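Local atomic coordinates of 3-keto-5-aminohexanoate cleavage protein (PDB entry 3E02), a protein that probably cleaves 3-keto-5-aminohexanoate or a related beta-keto acid, using a bound zinc ion as cofactor. Residues H52-L57 against F133-P138; R157-L162 against F169-Y174; N213-R218 against A248-N253. One frame throughout, in Å; residues are numbered along the deposited sequence. Where two conformers were deposited one is given.

Contact 1 (H52-L57 against F133-P138); sequences HARDPL and FDWERP. With ZN (zinc ion), chain B; EDO (1,2-ethanediol), chain E; EDO (1,2-ethanediol), chain I.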
# COMPACT_ATOMS: atom_id res chain seq x y z
N HIS A 52 -6.25 32.19 12.32
CA HIS A 52 -5.88 33.21 11.35
C HIS A 52 -6.69 34.46 11.70
O HIS A 52 -7.73 34.37 12.37
CB HIS A 52 -6.28 32.84 9.92
CG HIS A 52 -5.55 31.69 9.33
ND1 HIS A 52 -4.88 31.78 8.12
CD2 HIS A 52 -5.41 30.41 9.75
CE1 HIS A 52 -4.36 30.60 7.84
NE2 HIS A 52 -4.67 29.76 8.80
N ALA A 53 -6.24 35.61 11.20
CA ALA A 53 -6.93 36.89 11.34
C ALA A 53 -7.41 37.32 9.96
O ALA A 53 -6.84 36.91 8.93
CB ALA A 53 -6.00 37.97 11.93
N ARG A 54 -8.43 38.17 9.97
CA ARG A 54 -9.00 38.75 8.77
C ARG A 54 -9.30 40.22 9.01
O ARG A 54 -9.59 40.63 10.15
CB ARG A 54 -10.31 38.04 8.41
CG ARG A 54 -10.16 36.61 7.94
CD ARG A 54 -11.50 35.98 7.64
NE ARG A 54 -11.34 34.60 7.16
CZ ARG A 54 -11.12 34.24 5.90
NH1 ARG A 54 -10.98 35.12 4.94
NH2 ARG A 54 -11.01 32.95 5.61
N ASP A 55 -9.26 40.99 7.93
CA ASP A 55 -9.66 42.40 7.96
C ASP A 55 -11.10 42.41 8.48
O ASP A 55 -11.96 41.74 7.87
CB ASP A 55 -9.57 42.98 6.55
CG ASP A 55 -9.99 44.44 6.48
OD1 ASP A 55 -11.14 44.77 6.80
OD2 ASP A 55 -9.15 45.25 6.05
N PRO A 56 -11.37 43.11 9.60
CA PRO A 56 -12.73 43.11 10.19
C PRO A 56 -13.88 43.65 9.32
O PRO A 56 -15.02 43.28 9.55
CB PRO A 56 -12.58 44.00 11.44
CG PRO A 56 -11.14 44.06 11.71
CD PRO A 56 -10.45 43.94 10.41
N LEU A 57 -13.57 44.48 8.32
CA LEU A 57 -14.59 45.07 7.45
C LEU A 57 -14.90 44.24 6.21
O LEU A 57 -16.06 44.15 5.84
CB LEU A 57 -14.17 46.47 7.03
CG LEU A 57 -14.07 47.49 8.17
CD1 LEU A 57 -13.63 48.81 7.61
CD2 LEU A 57 -15.38 47.67 8.92
N PHE A 133 -17.17 41.39 -2.05
CA PHE A 133 -16.03 42.33 -1.99
C PHE A 133 -15.12 42.17 -3.21
O PHE A 133 -14.94 41.06 -3.73
CB PHE A 133 -15.23 42.12 -0.71
CG PHE A 133 -16.04 42.26 0.55
CD1 PHE A 133 -16.46 43.52 0.99
CD2 PHE A 133 -16.39 41.13 1.31
CE1 PHE A 133 -17.21 43.66 2.16
CE2 PHE A 133 -17.13 41.26 2.50
CZ PHE A 133 -17.55 42.52 2.91
N ASP A 134 -14.52 43.30 -3.62
CA ASP A 134 -13.65 43.39 -4.79
C ASP A 134 -12.43 42.50 -4.75
O ASP A 134 -11.97 42.09 -5.80
CB ASP A 134 -13.12 44.82 -5.00
CG ASP A 134 -14.18 45.79 -5.42
OD1 ASP A 134 -15.30 45.37 -5.78
OD2 ASP A 134 -13.86 47.00 -5.40
N TRP A 135 -11.88 42.27 -3.56
CA TRP A 135 -10.67 41.44 -3.40
C TRP A 135 -10.83 39.94 -3.63
O TRP A 135 -9.84 39.27 -3.93
CB TRP A 135 -10.04 41.64 -2.01
CG TRP A 135 -10.83 41.07 -0.88
CD1 TRP A 135 -11.78 41.70 -0.15
CD2 TRP A 135 -10.75 39.73 -0.35
NE1 TRP A 135 -12.29 40.87 0.79
CE2 TRP A 135 -11.68 39.65 0.70
CE3 TRP A 135 -9.96 38.61 -0.66
CZ2 TRP A 135 -11.86 38.48 1.44
CZ3 TRP A 135 -10.13 37.45 0.07
CH2 TRP A 135 -11.08 37.40 1.12
N GLU A 136 -12.06 39.43 -3.53
CA GLU A 136 -12.29 37.98 -3.52
C GLU A 136 -12.00 37.27 -4.82
O GLU A 136 -11.22 36.31 -4.83
CB GLU A 136 -13.71 37.64 -3.04
CG GLU A 136 -14.05 38.16 -1.66
CD GLU A 136 -15.47 37.83 -1.29
OE1 GLU A 136 -15.74 36.67 -0.95
OE2 GLU A 136 -16.33 38.72 -1.37
N ARG A 137 -12.58 37.73 -5.93
CA ARG A 137 -12.34 37.06 -7.21
C ARG A 137 -10.85 37.10 -7.64
O ARG A 137 -10.32 36.06 -8.02
CB ARG A 137 -13.27 37.54 -8.32
CG ARG A 137 -13.32 36.57 -9.49
CD ARG A 137 -14.05 37.10 -10.72
NE ARG A 137 -15.52 37.12 -10.64
CZ ARG A 137 -16.31 36.04 -10.65
NH1 ARG A 137 -15.81 34.80 -10.71
NH2 ARG A 137 -17.64 36.19 -10.58
N PRO A 138 -10.18 38.28 -7.59
CA PRO A 138 -8.75 38.34 -7.93
C PRO A 138 -7.86 37.46 -7.04
O PRO A 138 -6.91 36.87 -7.53
CB PRO A 138 -8.41 39.82 -7.75
CG PRO A 138 -9.68 40.52 -7.85
CD PRO A 138 -10.71 39.63 -7.31
ZN ZN B . -4.35 27.58 8.58
C1 EDO E . -18.70 40.78 -8.86
O1 EDO E . -19.91 40.58 -8.15
C2 EDO E . -18.25 39.46 -9.43
O2 EDO E . -16.83 39.51 -9.63
C1 EDO I . -17.91 42.51 8.38
O1 EDO I . -17.41 41.85 9.55
C2 EDO I . -17.94 41.51 7.23
O2 EDO I . -18.79 40.41 7.60
O HOH W 1 -1.83 27.68 8.35
O HOH W 2 -3.48 25.43 7.89
O HOH W 3 -3.67 27.75 6.48
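Arg54 and Trp135 meet through the ends of long side chains: NH1 of Arg54 comes to 4.4 Å from CH2 of Trp135, the far corner of the indole. CH2 lies beside the guanidinium, near its plane, while NH1 is oblique to the indole, so no cation-pi stack forms. The arginine gets there by staying straight through its aliphatic part, with chi2 and chi3 near 180°, and turning its flat end only at the last torsion. What fixes that end lies beyond the two segments: NE bonds to Thr15 OG1, NH2 to the carbonyl of His19 and NH1 to the carbonyl of Gly59. Trp135 is held from the same loop as Gly59, its NE1 bonding to the carbonyl of Asn58, while CG of Glu136 sits 3.6 Å above the centre of one indole face. The second touch is apolar against polar: CZ of Phe133 lies 3.7 Å from the backbone O of Leu57, approached obliquely to the ring. Short local bonds shape the backbone on both sides. Asp55 OD1 accepts a hydrogen bond from the backbone N of Leu57 at 2.9 Å, an Asx turn that folds the chain after the strand, and Glu136 OE2 accepts one from the backbone N of Phe133, also at 2.9 Å. Strand 48-54 of the TIM barrel carries the zinc ligands His50 and His52, and the chain at and just beyond its end makes the contact. NE2 of His52 binds the zinc ion at 2.2 Å, with His50, Glu259 and three waters completing the shell; the side chains of Arg54 and Glu259 are about 7 Å apart. Three neutral oxygen acceptors fix the buried guanidinium, which leaves the indole its neighbour and not its holder.

Contact 2 (R157-L162 against F169-Y174); sequences RGMTEL and FEFECY. With EDO (1,2-ethanediol), chain D.
The ring of Phe169 pushes end-on into the helix, where Met159 and Leu162 receive it. CB of Leu162 lies in the ring plane at its edge, 3.7 Å from CE1, and the two side chains cross at about a right angle. On the Met159 side the ring meets backbone as well as side chain: CZ is 3.9 Å from the CA of Met159, and CE2 is 4.2 Å from its CG. The carbonyl of Gly158 also approaches CZ, obliquely to the ring. Met159, a selenomethionine, then runs on past Phe169; its chain is extended beyond CG (chi2 175°, chi3 173°), which carries CE to 4.1 Å from CE1 of Phe171, again with the side chains crossing nearly at right angles. The two phenylalanines are themselves in touch, CB of Phe169 resting 3.6 Å above one face of the Phe171 ring, offset toward its rim. Helix 152-163 thus packs on the outside of the barrel's parallel strands and runs antiparallel to strand 168-173, which follows it in the chain: the axes of helix 157-162 and strand 169-173 approach to 11.6 Å, at 171°, as expected for an alpha/beta unit of a TIM barrel. Neighbouring helices close the layer on both flanks. Phe185 of helix 176-187 packs on Met159 and Leu182 on Phe171, whereas Ala102 and Arg103 of helix 95-105 touch Leu162. Further out, a salt bridge spans one turn of the helix, Arg157 NE to Glu161 OE2 at 3.1 Å; the oxygen lies in the guanidinium plane, but the donor stands above the carboxylate plane. Both residues are tied in turn to helix 95-105, Arg157 pairing with Asp96 and Glu161 with Arg103.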
# COMPACT_ATOMS: atom_id res chain seq x y z
N ARG A 157 14.58 28.95 9.17
CA ARG A 157 14.43 30.28 9.81
C ARG A 157 13.26 30.25 10.80
O ARG A 157 13.40 30.64 11.97
CB ARG A 157 14.19 31.38 8.75
CG ARG A 157 14.04 32.82 9.30
CD ARG A 157 13.52 33.80 8.24
NE ARG A 157 13.13 35.06 8.88
CZ ARG A 157 12.32 35.99 8.37
NH1 ARG A 157 11.80 35.89 7.14
NH2 ARG A 157 12.05 37.07 9.12
N GLY A 158 12.11 29.77 10.33
CA GLY A 158 10.91 29.63 11.16
C GLY A 158 11.15 28.74 12.36
O GLY A 158 10.79 29.11 13.47
N MSE A 159 11.77 27.59 12.13
CA MSE A 159 12.09 26.67 13.23
C MSE A 159 13.03 27.30 14.26
O MSE A 159 12.81 27.13 15.47
CB MSE A 159 12.71 25.37 12.70
CG MSE A 159 11.74 24.48 11.95
SE MSE A 159 12.74 22.98 11.23
CE MSE A 159 11.25 22.00 10.59
N THR A 160 14.03 28.03 13.79
CA THR A 160 15.02 28.67 14.68
C THR A 160 14.41 29.82 15.49
O THR A 160 14.50 29.83 16.71
CB THR A 160 16.25 29.19 13.88
OG1 THR A 160 16.80 28.11 13.12
CG2 THR A 160 17.32 29.74 14.81
N GLU A 161 13.76 30.76 14.80
CA GLU A 161 13.18 31.95 15.44
C GLU A 161 12.05 31.62 16.40
O GLU A 161 12.05 32.11 17.53
CB GLU A 161 12.68 32.95 14.40
CG GLU A 161 13.78 33.54 13.55
CD GLU A 161 13.30 34.57 12.55
OE1 GLU A 161 12.09 34.89 12.51
OE2 GLU A 161 14.15 35.07 11.79
N LEU A 162 11.10 30.79 15.96
CA LEU A 162 9.97 30.41 16.80
C LEU A 162 10.34 29.34 17.82
O LEU A 162 9.79 29.34 18.92
CB LEU A 162 8.76 30.01 15.95
CG LEU A 162 8.27 31.09 14.97
CD1 LEU A 162 7.06 30.55 14.19
CD2 LEU A 162 7.91 32.40 15.68
N PHE A 169 5.63 22.88 17.10
CA PHE A 169 5.01 23.02 15.79
C PHE A 169 4.01 21.98 15.37
O PHE A 169 4.13 20.81 15.72
CB PHE A 169 6.08 23.10 14.69
CG PHE A 169 7.07 24.20 14.91
CD1 PHE A 169 6.65 25.54 14.86
CD2 PHE A 169 8.41 23.92 15.17
CE1 PHE A 169 7.56 26.59 15.08
CE2 PHE A 169 9.33 24.97 15.40
CZ PHE A 169 8.90 26.30 15.36
N GLU A 170 3.00 22.46 14.64
CA GLU A 170 2.00 21.63 13.97
C GLU A 170 2.62 21.57 12.56
O GLU A 170 2.52 22.54 11.81
CB GLU A 170 0.61 22.30 13.97
CG GLU A 170 -0.56 21.55 13.24
CD GLU A 170 -1.78 22.44 12.89
OE1 GLU A 170 -1.70 23.68 12.99
OE2 GLU A 170 -2.83 21.91 12.45
N PHE A 171 3.27 20.45 12.23
CA PHE A 171 3.93 20.29 10.92
C PHE A 171 2.90 19.97 9.85
O PHE A 171 2.36 18.85 9.84
CB PHE A 171 5.01 19.20 10.99
CG PHE A 171 6.09 19.47 12.00
CD1 PHE A 171 7.02 20.47 11.78
CD2 PHE A 171 6.19 18.70 13.17
CE1 PHE A 171 8.04 20.73 12.72
CE2 PHE A 171 7.20 18.94 14.11
CZ PHE A 171 8.13 19.96 13.89
N GLU A 172 2.63 20.92 8.95
CA GLU A 172 1.61 20.73 7.89
C GLU A 172 2.28 20.06 6.70
O GLU A 172 3.15 20.65 6.08
CB GLU A 172 0.97 22.03 7.41
CG GLU A 172 0.65 23.06 8.45
CD GLU A 172 -0.22 22.56 9.56
OE1 GLU A 172 -1.00 21.61 9.37
OE2 GLU A 172 -0.13 23.16 10.64
N CYS A 173 1.86 18.84 6.40
CA CYS A 173 2.42 18.01 5.34
C CYS A 173 1.34 17.78 4.28
O CYS A 173 0.39 17.05 4.53
CB CYS A 173 2.91 16.70 5.96
SG CYS A 173 4.22 16.92 7.21
N TYR A 174 1.49 18.44 3.13
CA TYR A 174 0.54 18.38 2.01
C TYR A 174 0.85 17.30 0.98
O TYR A 174 0.10 17.14 0.03
CB TYR A 174 0.52 19.72 1.25
CG TYR A 174 0.06 20.89 2.06
CD1 TYR A 174 0.93 21.52 2.95
CD2 TYR A 174 -1.23 21.40 1.92
CE1 TYR A 174 0.53 22.60 3.72
CE2 TYR A 174 -1.64 22.52 2.69
CZ TYR A 174 -0.75 23.11 3.57
OH TYR A 174 -1.10 24.20 4.33
C1 EDO D . -6.81 24.62 4.62
O1 EDO D . -7.88 23.72 4.32
C2 EDO D . -5.48 23.95 4.30
O2 EDO D . -4.43 24.92 4.26

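Contact 3 (N213-R218 against A248-N253); sequences NLLHMR and AILGGN
Leu250 packs against one side of helix 213-218, meeting Leu214, Leu215 and Arg218 by three different approaches. Leu214 holds its CG anti to the backbone N (chi1 175°), which sends its branch out to meet CD1 of Leu250 tip to tip, 3.8 Å from CG of Leu214. The same CD1 lies 4.2 Å from CD1 of Leu215, whose side chain crosses that of Leu250 at about a right angle. CD2 of Leu250 instead sits 3.7 Å above one face of the Arg218 guanidinium, offset toward the rim. Arg218 reaches this place because its chain leaves the helix straight and then bends at chi3 (58°), laying the flat group against the leucine. NH1 comes 2.8 Å from the carbonyl O of Leu250, yet the angle is too poor for a hydrogen bond; the firm polar partner of this arginine is Glu212 of the second subunit, which forms a salt bridge with NH2. That same subunit covers the leucines, its Pro211 packing on Leu250 and its Leu215 on Leu215. Gly251, with phi at 89°, takes the chain out of helix 240-249 in a Schellman motif, and Leu250 projects from this turn. The arrangement is that of the C-terminal turn of one outer helix of the TIM barrel packed on the neighbouring helix 211-225, at a subunit interface.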
# COMPACT_ATOMS: atom_id res chain seq x y z
N ASN A 213 -3.90 7.44 0.16
CA ASN A 213 -2.89 8.46 0.46
C ASN A 213 -2.65 8.65 1.96
O ASN A 213 -1.51 8.89 2.35
CB ASN A 213 -3.24 9.80 -0.23
CG ASN A 213 -3.15 9.72 -1.75
OD1 ASN A 213 -2.31 8.99 -2.29
ND2 ASN A 213 -4.00 10.47 -2.45
N LEU A 214 -3.70 8.54 2.78
CA LEU A 214 -3.55 8.66 4.23
C LEU A 214 -2.77 7.48 4.80
O LEU A 214 -1.83 7.67 5.57
CB LEU A 214 -4.90 8.79 4.93
CG LEU A 214 -4.92 8.80 6.46
CD1 LEU A 214 -3.96 9.82 7.05
CD2 LEU A 214 -6.37 9.04 6.89
N LEU A 215 -3.18 6.26 4.44
CA LEU A 215 -2.48 5.07 4.93
C LEU A 215 -1.04 5.05 4.44
O LEU A 215 -0.17 4.64 5.18
CB LEU A 215 -3.19 3.75 4.60
CG LEU A 215 -4.39 3.41 5.50
CD1 LEU A 215 -5.62 4.23 5.11
CD2 LEU A 215 -4.70 1.91 5.44
N HIS A 216 -0.79 5.51 3.21
CA HIS A 216 0.56 5.57 2.67
C HIS A 216 1.44 6.54 3.46
O HIS A 216 2.56 6.19 3.81
CB HIS A 216 0.59 5.92 1.18
CG HIS A 216 1.97 5.96 0.61
ND1 HIS A 216 2.73 4.83 0.41
CD2 HIS A 216 2.74 7.01 0.23
CE1 HIS A 216 3.91 5.18 -0.07
NE2 HIS A 216 3.94 6.49 -0.20
N MSE A 217 0.92 7.74 3.72
CA MSE A 217 1.66 8.73 4.51
C MSE A 217 1.96 8.22 5.93
O MSE A 217 3.05 8.47 6.44
CB MSE A 217 0.93 10.07 4.52
CG MSE A 217 1.03 10.80 3.18
SE MSE A 217 0.20 12.53 3.22
CE MSE A 217 1.66 13.49 4.06
N ARG A 218 1.03 7.48 6.54
CA ARG A 218 1.29 6.89 7.86
C ARG A 218 2.43 5.86 7.78
O ARG A 218 3.29 5.82 8.67
CB ARG A 218 0.05 6.27 8.50
CG ARG A 218 0.34 6.00 9.98
CD ARG A 218 -0.69 5.33 10.73
NE ARG A 218 -1.07 4.03 10.19
CZ ARG A 218 -1.80 3.14 10.86
NH1 ARG A 218 -2.15 3.36 12.13
NH2 ARG A 218 -2.12 1.99 10.28
N ALA A 248 -9.00 8.88 13.17
CA ALA A 248 -9.41 8.33 14.49
C ALA A 248 -9.23 6.81 14.54
O ALA A 248 -8.63 6.29 15.47
CB ALA A 248 -10.87 8.70 14.82
N ILE A 249 -9.72 6.13 13.50
CA ILE A 249 -9.61 4.66 13.33
C ILE A 249 -8.15 4.20 13.28
O ILE A 249 -7.79 3.16 13.86
CB ILE A 249 -10.40 4.20 12.09
CG1 ILE A 249 -11.91 4.38 12.34
CG2 ILE A 249 -10.08 2.74 11.71
CD1 ILE A 249 -12.76 4.18 11.10
N LEU A 250 -7.31 4.98 12.61
CA LEU A 250 -5.87 4.68 12.53
C LEU A 250 -5.06 5.03 13.80
O LEU A 250 -3.84 4.82 13.81
CB LEU A 250 -5.26 5.40 11.31
CG LEU A 250 -5.77 5.00 9.93
CD1 LEU A 250 -5.10 5.91 8.89
CD2 LEU A 250 -5.53 3.51 9.63
N GLY A 251 -5.68 5.55 14.85
CA GLY A 251 -4.98 5.93 16.08
C GLY A 251 -4.46 7.35 16.05
O GLY A 251 -3.63 7.72 16.89
N GLY A 252 -4.97 8.16 15.11
CA GLY A 252 -4.59 9.54 14.93
C GLY A 252 -5.53 10.55 15.54
O GLY A 252 -6.54 10.20 16.20
N ASN A 253 -5.20 11.81 15.30
CA ASN A 253 -5.92 12.97 15.80
C ASN A 253 -6.67 13.65 14.65
O ASN A 253 -6.50 13.30 13.48
CB ASN A 253 -4.92 13.89 16.50
CG ASN A 253 -4.22 13.19 17.65
OD1 ASN A 253 -4.78 13.06 18.73
ND2 ASN A 253 -2.99 12.72 17.40

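Overall arrangement
The three contacts follow one another along the chain and sit on different parts of one TIM barrel. Contacts 1 and 2 both reach the central sheet, through strands 48-54 and 168-173, but their centres are about 26 Å apart. Contact 1 joins the end of a zinc-bearing strand and the loop just after it to the loop leading into helix 136-142, while contact 2 packs an outer helix on the barrel wall. Contact 3 lies on the opposite side of the chain's centre from contact 1, about 34 Å away between centres, where helices face other subunits. It touches contact 2 through Met217 CE, 3.8 Å from Cys173 O, so barrel wall and subunit interface are continuous there.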